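Glucanase (Clostridium thermocellum, PDB 5GXX) probably hydrolyses beta-1,4 linkages within cellulose chains as a cellulosomal family 9 endoglucanase. Local coordinates at residues 90-95 / 157-162. The protein carries 1 engineered substitution. Numbering follows the deposited sequence.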
loop_
_atom_site.group_PDB
_atom_site.type_symbol
_atom_site.label_atom_id
_atom_site.label_comp_id
_atom_site.label_asym_id
_atom_site.label_seq_id
_atom_site.Cartn_x
_atom_site.Cartn_y
_atom_site.Cartn_z
ATOM N N ARG A 90 39.196 -22.839 24.261
ATOM C CA ARG A 90 37.938 -23.378 23.750
ATOM C C ARG A 90 37.270 -22.448 22.740
ATOM O O ARG A 90 36.613 -22.910 21.808
ATOM C CB ARG A 90 36.981 -23.797 24.870
ATOM C CG ARG A 90 36.425 -22.670 25.744
ATOM C CD ARG A 90 35.784 -23.302 26.979
ATOM N NE ARG A 90 35.096 -22.301 27.793
ATOM C CZ ARG A 90 34.462 -22.536 28.939
ATOM N NH1 ARG A 90 34.432 -23.761 29.456
ATOM N NH2 ARG A 90 33.843 -21.533 29.558
ATOM N N ASN A 91 37.465 -21.138 22.882
ATOM C CA ASN A 91 37.000 -20.241 21.829
ATOM C C ASN A 91 37.728 -20.481 20.508
ATOM O O ASN A 91 37.101 -20.470 19.451
ATOM C CB ASN A 91 37.100 -18.781 22.276
ATOM C CG ASN A 91 35.839 -18.343 22.976
ATOM O OD1 ASN A 91 34.805 -18.145 22.339
ATOM N ND2 ASN A 91 35.884 -18.270 24.298
ATOM N N LEU A 92 39.032 -20.713 20.581
ATOM C CA LEU A 92 39.786 -21.056 19.386
ATOM C C LEU A 92 39.257 -22.370 18.799
ATOM O O LEU A 92 39.033 -22.442 17.588
ATOM C CB LEU A 92 41.290 -21.131 19.687
ATOM C CG LEU A 92 42.163 -21.691 18.565
ATOM C CD1 LEU A 92 42.019 -20.900 17.262
ATOM C CD2 LEU A 92 43.605 -21.727 19.011
ATOM N N ALA A 93 39.024 -23.373 19.647
ATOM C CA ALA A 93 38.649 -24.699 19.139
ATOM C C ALA A 93 37.352 -24.631 18.356
ATOM O O ALA A 93 37.163 -25.354 17.384
ATOM C CB ALA A 93 38.526 -25.718 20.278
ATOM N N PHE A 94 36.444 -23.778 18.810
ATOM C CA PHE A 94 35.148 -23.616 18.167
ATOM C C PHE A 94 35.324 -23.200 16.706
ATOM O O PHE A 94 34.647 -23.716 15.814
ATOM C CB PHE A 94 34.306 -22.605 18.965
ATOM C CG PHE A 94 32.886 -22.512 18.509
ATOM C CD1 PHE A 94 31.930 -23.360 19.056
ATOM C CD2 PHE A 94 32.500 -21.580 17.557
ATOM C CE1 PHE A 94 30.608 -23.316 18.641
ATOM C CE2 PHE A 94 31.174 -21.532 17.144
ATOM C CZ PHE A 94 30.230 -22.391 17.683
ATOM N N ALA A 95 36.230 -22.261 16.451
ATOM C CA ALA A 95 36.490 -21.814 15.092
ATOM C C ALA A 95 37.214 -22.890 14.282
ATOM O O ALA A 95 36.861 -23.141 13.135
ATOM C CB ALA A 95 37.292 -20.509 15.094
ATOM N N ILE A 157 49.272 -27.204 17.361
ATOM C CA ILE A 157 50.323 -27.096 18.378
ATOM C C ILE A 157 49.724 -26.723 19.735
ATOM O O ILE A 157 49.898 -27.421 20.737
ATOM C CB ILE A 157 51.370 -26.011 18.031
ATOM C CG1 ILE A 157 51.962 -26.270 16.646
ATOM C CG2 ILE A 157 52.443 -25.865 19.122
ATOM C CD1 ILE A 157 52.903 -25.171 16.158
ATOM N N VAL A 158 49.019 -25.597 19.766
ATOM C CA VAL A 158 48.617 -25.042 21.049
ATOM C C VAL A 158 47.496 -25.832 21.717
ATOM O O VAL A 158 47.345 -25.764 22.943
ATOM C CB VAL A 158 48.324 -23.517 20.956
ATOM C CG1 VAL A 158 49.479 -22.813 20.286
ATOM C CG2 VAL A 158 47.029 -23.207 20.211
ATOM N N LEU A 159 46.727 -26.575 20.919
ATOM C CA LEU A 159 45.659 -27.434 21.430
ATOM C C LEU A 159 45.981 -28.932 21.325
ATOM O O LEU A 159 45.118 -29.771 21.595
ATOM C CB LEU A 159 44.324 -27.124 20.739
ATOM C CG LEU A 159 43.827 -25.671 20.801
ATOM C CD1 LEU A 159 42.525 -25.482 20.040
ATOM C CD2 LEU A 159 43.658 -25.239 22.257
ATOM N N LYS A 160 47.228 -29.245 20.966
ATOM C CA LYS A 160 47.744 -30.617 21.010
ATOM C C LYS A 160 46.757 -31.553 20.322
ATOM O O LYS A 160 46.279 -32.548 20.882
ATOM C CB LYS A 160 48.003 -31.053 22.455
ATOM C CG LYS A 160 49.089 -30.265 23.167
ATOM C CD LYS A 160 49.444 -30.957 24.476
ATOM C CE LYS A 160 50.483 -30.186 25.280
ATOM N NZ LYS A 160 51.711 -29.911 24.484
ATOM N N ASN A 161 46.422 -31.199 19.090
ATOM C CA ASN A 161 45.329 -31.855 18.398
ATOM C C ASN A 161 45.763 -32.422 17.049
ATOM O O ASN A 161 46.033 -31.681 16.111
ATOM C CB ASN A 161 44.198 -30.839 18.232
ATOM C CG ASN A 161 42.904 -31.465 17.758
ATOM O OD1 ASN A 161 42.835 -32.026 16.660
ATOM N ND2 ASN A 161 41.867 -31.355 18.571
ATOM N N ASP A 162 45.800 -33.748 16.926
ATOM C CA ASP A 162 46.297 -34.337 15.685
ATOM C C ASP A 162 45.354 -34.186 14.490
ATOM O O ASP A 162 45.805 -34.202 13.345
ATOM C CB ASP A 162 46.707 -35.801 15.891
ATOM C CG ASP A 162 48.046 -35.928 16.604
ATOM O OD1 ASP A 162 48.947 -35.084 16.381
ATOM O OD2 ASP A 162 48.204 -36.871 17.404
#
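Leu159 packs its side chain against Leu92 and Ala93 where helix 142-158 ends beside helix 85-101. Both helices belong to the glycoside hydrolase family 9 catalytic domain, an (alpha/alpha)6 barrel in this family. The contact is apolar and small, with 146 Å² buried in all.

One methyl of Leu159 does most of the touching. Its CD1 lies 4.0 Å from Ala93 CB and also packs against CD2 of Leu92. The CG of Leu159 stands anti to its carbonyl carbon (chi1 -56°). With CD1 anti to CA (chi2 178°), the extended side chain carries this methyl toward helix 85-101. Beyond the two segments, Leu159 also touches Glu89 and Leu96 of that helix. Leu92 is buried, and its CG is anti to the backbone N. Its CD2 meets Val158 as well, and these two side chains cross at about a right angle. Helix 58-75 packs on both partners: its Ala65 and Leu72 touch Leu92, and its Tyr73 touches Val158.

Hydrogen bonds near the helix end fix the backbone around Leu159. The helix closes with a Schellman motif, in which Asn161 N bonds to Ser156 O and Lys160 N to Ile157 O. Lys160 is the C-prime residue and takes a positive phi. Leu159, just before it, is the first residue to leave helical geometry. Asn161 then serves as N-cap of helix 162-178, a side-chain cap in which its OD1 accepts a bond from Tyr164 N. Residues 159-161 link the two helices.

On the Val158 side, the contact closes with its CG2 3.9 Å from Leu92 CD2.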